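Local atomic coordinates of UDP-N-acetylglucosamine 4,6-dehydratase (Vibrio fischeri, PDB entry 3PVZ), a protein that binds NAD and is probably a lyase that dehydrates UDP-N-acetylglucosamine. Residues N170-I181 and I375-F386. Sequence-based numbering, arbitrary orientation.
Sequences NPVNMMGASKRI and IVQLFFIMIPDF. With NAD (nicotinamide-adenine-dinucleotide), chain E.
The Phe379 ring is the knob that enters a hollow on helix 174-181 formed by Met174, Ala177, Ser178 and Ile181, a knob-into-hole fit. In the conformer given, Ile181 CD1 stands over the centre of one face of the Phe379 ring, 3.5 Å from its centroid. Met174 CE covers the opposite face, displaced toward the rim, and comes within 3.3 Å of Phe379 CD2. Bends at chi2 (-65°) and chi3 (-79°) curl the selenomethionine back so that its methyl reaches the ring and also meets Val376 CG2 and Ile375 CG2. Met174 SE lies at the edge of the Phe386 ring, 3.8 Å from Phe386 CE1, a Met-aromatic contact. Ala177, with little bulk of its own, leaves both rings close to the helix: Ala177 CB is 3.4 Å from Phe379 CD2 and also lies over one face of Phe386. Beyond the end of helix 375-382, Ile383 pushes CD1 into a second hollow, touching Ala177 CB at 3.8 Å and, in the conformers given, Arg180 CG and Ile181 CG1. Phe386, closing a type I turn, turns its edge to Pro171 O, with Phe386 CD2 3.8 Å from Pro171 CG. At the outer margin Asn170 ND2 gives a weak hydrogen bond to Asp385 O (3.3 Å). The helix segments cross at 49°, their axes 10.9 Å apart. Away from this seam, Lys179 NZ hydrogen-bonds O2D and O3D of NAD, so one helix serves both cofactor and packing of the last modelled helix. Helix 372-382 lies against helix 174-189, which links strands 159-163 and 194-198 of the Rossmann-type sheet; helix 131-154 touches Met174 and Ile375, and helix 351-367 packs on Leu378 and Met382.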
loop_
_atom_site.group_PDB
_atom_site.type_symbol
_atom_site.label_atom_id
_atom_site.label_comp_id
_atom_site.label_asym_id
_atom_site.label_seq_id
_atom_site.Cartn_x
_atom_site.Cartn_y
_atom_site.Cartn_z
ATOM N N ASN A 170 -12.327 -22.949 -11.451
ATOM C CA ASN A 170 -12.712 -21.710 -12.100
ATOM C C ASN A 170 -12.865 -20.537 -11.156
ATOM O O ASN A 170 -13.292 -20.701 -10.014
ATOM C CB ASN A 170 -14.018 -21.881 -12.876
ATOM C CG ASN A 170 -13.769 -22.261 -14.313
ATOM O OD1 ASN A 170 -12.975 -23.176 -14.585
ATOM N ND2 ASN A 170 -14.406 -21.539 -15.253
ATOM N N PRO A 171 -12.490 -19.339 -11.625
ATOM C CA PRO A 171 -12.651 -18.171 -10.779
ATOM C C PRO A 171 -14.108 -17.825 -10.671
ATOM O O PRO A 171 -14.886 -18.141 -11.565
ATOM C CB PRO A 171 -11.884 -17.075 -11.520
ATOM C CG PRO A 171 -11.963 -17.466 -12.952
ATOM C CD PRO A 171 -11.904 -18.992 -12.937
ATOM N N VAL A 172 -14.454 -17.190 -9.563
ATOM C CA VAL A 172 -15.825 -16.812 -9.267
ATOM C C VAL A 172 -15.977 -15.281 -9.140
ATOM O O VAL A 172 -17.086 -14.760 -9.199
ATOM C CB VAL A 172 -16.325 -17.569 -7.985
ATOM C CG1 VAL A 172 -16.507 -19.068 -8.285
ATOM C CG2 VAL A 172 -15.360 -17.376 -6.780
ATOM N N ASN A 173 -14.859 -14.568 -9.013
ATOM C CA ASN A 173 -14.845 -13.102 -8.919
ATOM C C ASN A 173 -13.770 -12.513 -9.874
ATOM O O ASN A 173 -13.034 -13.270 -10.485
ATOM C CB ASN A 173 -14.630 -12.699 -7.469
ATOM C CG ASN A 173 -13.398 -13.335 -6.868
ATOM O OD1 ASN A 173 -12.370 -13.474 -7.532
ATOM N ND2 ASN A 173 -13.479 -13.698 -5.601
HETATM N N MSE A 174 -13.705 -11.192 -10.030
HETATM C CA MSE A 174 -12.806 -10.552 -11.019
HETATM C C MSE A 174 -11.321 -10.653 -10.630
HETATM O O MSE A 174 -10.444 -10.638 -11.490
HETATM C CB MSE A 174 -13.170 -9.077 -11.253
HETATM C CG MSE A 174 -14.614 -8.819 -11.711
HETATM SE SE MSE A 174 -14.878 -9.591 -13.425
HETATM C CE MSE A 174 -14.006 -8.197 -14.511
HETATM N N MSE A 175 -11.060 -10.709 -9.333
HETATM C CA MSE A 175 -9.735 -10.979 -8.785
HETATM C C MSE A 175 -9.133 -12.241 -9.368
HETATM O O MSE A 175 -8.050 -12.232 -9.960
HETATM C CB MSE A 175 -9.845 -11.190 -7.274
HETATM C CG MSE A 175 -9.240 -10.161 -6.476
HETATM SE SE MSE A 175 -7.353 -10.319 -6.761
HETATM C CE MSE A 175 -7.221 -12.101 -5.925
ATOM N N GLY A 176 -9.857 -13.339 -9.164
ATOM C CA GLY A 176 -9.435 -14.634 -9.621
ATOM C C GLY A 176 -9.391 -14.666 -11.116
ATOM O O GLY A 176 -8.501 -15.284 -11.683
ATOM N N ALA A 177 -10.335 -14.008 -11.778
ATOM C CA ALA A 177 -10.262 -13.915 -13.238
ATOM C C ALA A 177 -8.976 -13.161 -13.661
ATOM O O ALA A 177 -8.308 -13.556 -14.633
ATOM C CB ALA A 177 -11.471 -13.252 -13.792
ATOM N N SER A 178 -8.603 -12.121 -12.917
ATOM C CA SER A 178 -7.415 -11.342 -13.294
ATOM C C SER A 178 -6.189 -12.211 -13.164
ATOM O O SER A 178 -5.364 -12.208 -14.074
ATOM C CB SER A 178 -7.267 -10.007 -12.535
ATOM O OG SER A 178 -6.763 -10.205 -11.248
ATOM N N LYS A 179 -6.080 -12.964 -12.068
ATOM C CA LYS A 179 -4.958 -13.904 -11.895
ATOM C C LYS A 179 -5.036 -15.021 -12.965
ATOM O O LYS A 179 -4.012 -15.537 -13.410
ATOM C CB LYS A 179 -4.919 -14.518 -10.482
ATOM C CG LYS A 179 -4.875 -13.532 -9.272
ATOM C CD LYS A 179 -3.456 -13.034 -8.970
ATOM C CE LYS A 179 -3.359 -12.347 -7.569
ATOM N NZ LYS A 179 -3.280 -13.321 -6.449
ATOM N N ARG A 180 -6.231 -15.408 -13.384
ATOM C CA ARG A 180 -6.357 -16.428 -14.421
ATOM C C ARG A 180 -5.913 -15.891 -15.775
ATOM O O ARG A 180 -5.308 -16.608 -16.563
ATOM C CB ARG A 180 -7.795 -16.945 -14.513
ATOM C CG ARG A 180 -8.005 -17.947 -15.624
ATOM C CD ARG A 180 -7.198 -19.242 -15.427
ATOM N NE ARG A 180 -7.344 -20.062 -16.624
ATOM C CZ ARG A 180 -6.447 -20.179 -17.600
ATOM N NH1 ARG A 180 -5.251 -19.582 -17.521
ATOM N NH2 ARG A 180 -6.742 -20.949 -18.646
ATOM N N ILE A 181 -6.222 -14.627 -16.047
ATOM C CA ILE A 181 -5.786 -14.007 -17.294
ATOM C C ILE A 181 -4.265 -13.827 -17.240
ATOM O O ILE A 181 -3.569 -14.088 -18.221
ATOM C CB ILE A 181 -6.520 -12.660 -17.575
ATOM C CG1 ILE A 181 -7.994 -12.917 -17.845
ATOM C CG2 ILE A 181 -5.880 -11.923 -18.747
ATOM C CD1 ILE A 181 -8.902 -11.775 -17.458
ATOM N N ILE A 375 -15.544 -4.276 -18.938
ATOM C CA ILE A 375 -14.421 -5.131 -18.532
ATOM C C ILE A 375 -14.911 -6.569 -18.317
ATOM O O ILE A 375 -14.312 -7.517 -18.838
ATOM C CB ILE A 375 -13.709 -4.623 -17.250
ATOM C CG1 ILE A 375 -13.305 -3.147 -17.379
ATOM C CG2 ILE A 375 -12.457 -5.477 -16.957
ATOM C CD1 ILE A 375 -12.385 -2.656 -16.285
ATOM N N VAL A 376 -16.030 -6.714 -17.595
ATOM C CA VAL A 376 -16.670 -8.021 -17.392
ATOM C C VAL A 376 -16.928 -8.716 -18.717
ATOM O O VAL A 376 -16.668 -9.904 -18.852
ATOM C CB VAL A 376 -17.991 -7.933 -16.617
ATOM C CG1 VAL A 376 -18.676 -9.305 -16.577
ATOM C CG2 VAL A 376 -17.754 -7.422 -15.196
ATOM N N GLN A 377 -17.408 -7.978 -19.704
ATOM C CA GLN A 377 -17.667 -8.572 -21.014
ATOM C C GLN A 377 -16.394 -9.058 -21.690
ATOM O O GLN A 377 -16.371 -10.116 -22.304
ATOM C CB GLN A 377 -18.393 -7.587 -21.917
ATOM C CG GLN A 377 -19.841 -7.390 -21.528
ATOM C CD GLN A 377 -20.645 -8.694 -21.557
ATOM O OE1 GLN A 377 -20.647 -9.420 -22.559
ATOM N NE2 GLN A 377 -21.313 -8.999 -20.446
ATOM N N LEU A 378 -15.333 -8.280 -21.588
ATOM C CA LEU A 378 -14.052 -8.723 -22.075
ATOM C C LEU A 378 -13.580 -9.973 -21.299
ATOM O O LEU A 378 -13.098 -10.922 -21.893
ATOM C CB LEU A 378 -13.048 -7.582 -21.960
ATOM C CG LEU A 378 -11.595 -7.854 -22.282
ATOM C CD1 LEU A 378 -11.455 -8.230 -23.745
ATOM C CD2 LEU A 378 -10.833 -6.584 -21.926
ATOM N N PHE A 379 -13.745 -9.973 -19.983
ATOM C CA PHE A 379 -13.398 -11.149 -19.189
ATOM C C PHE A 379 -14.200 -12.388 -19.609
ATOM O O PHE A 379 -13.683 -13.488 -19.544
ATOM C CB PHE A 379 -13.578 -10.910 -17.677
ATOM C CG PHE A 379 -12.417 -10.203 -17.008
ATOM C CD1 PHE A 379 -11.717 -9.178 -17.637
ATOM C CD2 PHE A 379 -12.060 -10.534 -15.724
ATOM C CE1 PHE A 379 -10.682 -8.524 -16.990
ATOM C CE2 PHE A 379 -11.024 -9.878 -15.083
ATOM C CZ PHE A 379 -10.344 -8.873 -15.719
ATOM N N PHE A 380 -15.454 -12.229 -20.027
ATOM C CA PHE A 380 -16.219 -13.396 -20.501
ATOM C C PHE A 380 -15.625 -13.976 -21.792
ATOM O O PHE A 380 -15.616 -15.196 -21.984
ATOM C CB PHE A 380 -17.702 -13.072 -20.702
ATOM C CG PHE A 380 -18.480 -12.839 -19.417
ATOM C CD1 PHE A 380 -17.993 -13.254 -18.178
ATOM C CD2 PHE A 380 -19.728 -12.207 -19.461
ATOM C CE1 PHE A 380 -18.733 -13.029 -17.005
ATOM C CE2 PHE A 380 -20.467 -11.985 -18.289
ATOM C CZ PHE A 380 -19.964 -12.408 -17.064
ATOM N N ILE A 381 -15.110 -13.120 -22.668
ATOM C CA ILE A 381 -14.467 -13.600 -23.903
ATOM C C ILE A 381 -13.147 -14.283 -23.559
ATOM O O ILE A 381 -12.844 -15.346 -24.076
ATOM C CB ILE A 381 -14.297 -12.467 -24.950
ATOM C CG1 ILE A 381 -15.673 -12.165 -25.585
ATOM C CG2 ILE A 381 -13.274 -12.864 -25.991
ATOM C CD1 ILE A 381 -15.767 -10.858 -26.408
HETATM N N MSE A 382 -12.397 -13.700 -22.632
HETATM C CA MSE A 382 -11.134 -14.287 -22.221
HETATM C C MSE A 382 -11.317 -15.666 -21.555
HETATM O O MSE A 382 -10.541 -16.574 -21.813
HETATM C CB MSE A 382 -10.391 -13.333 -21.274
HETATM C CG MSE A 382 -10.042 -11.963 -21.867
HETATM SE SE MSE A 382 -9.016 -12.110 -23.471
HETATM C CE MSE A 382 -7.347 -12.607 -22.623
ATOM N N ILE A 383 -12.336 -15.805 -20.704
ATOM C CA ILE A 383 -12.578 -17.017 -19.915
ATOM C C ILE A 383 -14.053 -17.449 -20.039
ATOM O O ILE A 383 -14.849 -17.158 -19.156
ATOM C CB ILE A 383 -12.315 -16.784 -18.410
ATOM C CG1 ILE A 383 -11.002 -16.065 -18.159
ATOM C CG2 ILE A 383 -12.325 -18.103 -17.643
ATOM C CD1 ILE A 383 -10.882 -15.637 -16.733
ATOM N N PRO A 384 -14.420 -18.154 -21.119
ATOM C CA PRO A 384 -15.854 -18.448 -21.389
ATOM C C PRO A 384 -16.666 -19.082 -20.248
ATOM O O PRO A 384 -17.834 -18.733 -20.058
ATOM C CB PRO A 384 -15.791 -19.393 -22.592
ATOM C CG PRO A 384 -14.512 -18.955 -23.314
ATOM C CD PRO A 384 -13.544 -18.631 -22.202
ATOM N N ASP A 385 -16.061 -19.977 -19.480
ATOM C CA ASP A 385 -16.778 -20.626 -18.369
ATOM C C ASP A 385 -16.871 -19.768 -17.090
ATOM O O ASP A 385 -17.326 -20.247 -16.054
ATOM C CB ASP A 385 -16.181 -22.024 -18.084
ATOM C CG ASP A 385 -16.477 -23.029 -19.217
ATOM O OD1 ASP A 385 -17.608 -23.578 -19.281
ATOM O OD2 ASP A 385 -15.586 -23.265 -20.055
ATOM N N PHE A 386 -16.451 -18.506 -17.174
ATOM C CA PHE A 386 -16.567 -17.546 -16.073
ATOM C C PHE A 386 -17.868 -16.732 -16.197
ATOM O O PHE A 386 -18.307 -16.382 -17.304
ATOM C CB PHE A 386 -15.352 -16.618 -16.094
ATOM C CG PHE A 386 -15.414 -15.499 -15.107
ATOM C CD1 PHE A 386 -15.615 -14.196 -15.525
ATOM C CD2 PHE A 386 -15.249 -15.747 -13.764
ATOM C CE1 PHE A 386 -15.665 -13.161 -14.607
ATOM C CE2 PHE A 386 -15.294 -14.721 -12.847
ATOM C CZ PHE A 386 -15.508 -13.423 -13.270
HETATM P PA NAD E . 0.157 -7.788 0.184
HETATM O O1A NAD E . -0.961 -6.808 0.041
HETATM O O2A NAD E . 0.644 -7.813 1.601
HETATM O O5B NAD E . 1.481 -7.271 -0.529
HETATM C C5B NAD E . 1.347 -6.906 -1.920
HETATM C C4B NAD E . 2.511 -5.931 -2.128
HETATM O O4B NAD E . 2.589 -5.463 -3.459
HETATM C C3B NAD E . 2.336 -4.683 -1.204
HETATM O O3B NAD E . 3.492 -4.456 -0.424
HETATM C C2B NAD E . 2.076 -3.547 -2.220
HETATM O O2B NAD E . 2.433 -2.250 -1.759
HETATM C C1B NAD E . 2.920 -4.101 -3.392
HETATM N N9A NAD E . 2.527 -3.487 -4.651
HETATM C C8A NAD E . 1.296 -3.439 -5.181
HETATM N N7A NAD E . 1.289 -2.766 -6.285
HETATM C C5A NAD E . 2.588 -2.425 -6.549
HETATM C C6A NAD E . 3.221 -1.706 -7.558
HETATM N N6A NAD E . 2.445 -1.278 -8.608
HETATM N N1A NAD E . 4.533 -1.499 -7.510
HETATM C C2A NAD E . 5.254 -1.942 -6.486
HETATM N N3A NAD E . 4.691 -2.600 -5.503
HETATM C C4A NAD E . 3.390 -2.858 -5.503
HETATM O O3 NAD E . -0.325 -9.216 -0.382
HETATM P PN NAD E . 0.391 -10.572 0.171
HETATM O O1N NAD E . -0.435 -11.168 1.298
HETATM O O2N NAD E . 1.827 -10.549 0.496
HETATM O O5D NAD E . 0.014 -11.577 -1.084
HETATM C C5D NAD E . 0.897 -11.394 -2.181
HETATM C C4D NAD E . 0.467 -12.317 -3.327
HETATM O O4D NAD E . 0.133 -13.643 -2.808
HETATM C C3D NAD E . -0.830 -11.784 -3.975
HETATM O O3D NAD E . -0.958 -12.154 -5.366
HETATM C C2D NAD E . -1.931 -12.570 -3.228
HETATM O O2D NAD E . -3.146 -12.673 -3.985
HETATM C C1D NAD E . -1.266 -13.938 -3.078
HETATM N N1N NAD E . -1.878 -14.747 -2.012
HETATM C C2N NAD E . -1.848 -14.279 -0.759
HETATM C C3N NAD E . -2.393 -15.003 0.281
HETATM C C7N NAD E . -2.394 -14.492 1.662
HETATM O O7N NAD E . -2.976 -15.178 2.499
HETATM N N7N NAD E . -1.831 -13.325 2.010
HETATM C C4N NAD E . -2.990 -16.260 0.012
HETATM C C5N NAD E . -2.986 -16.716 -1.296
HETATM C C6N NAD E . -2.428 -15.929 -2.304
#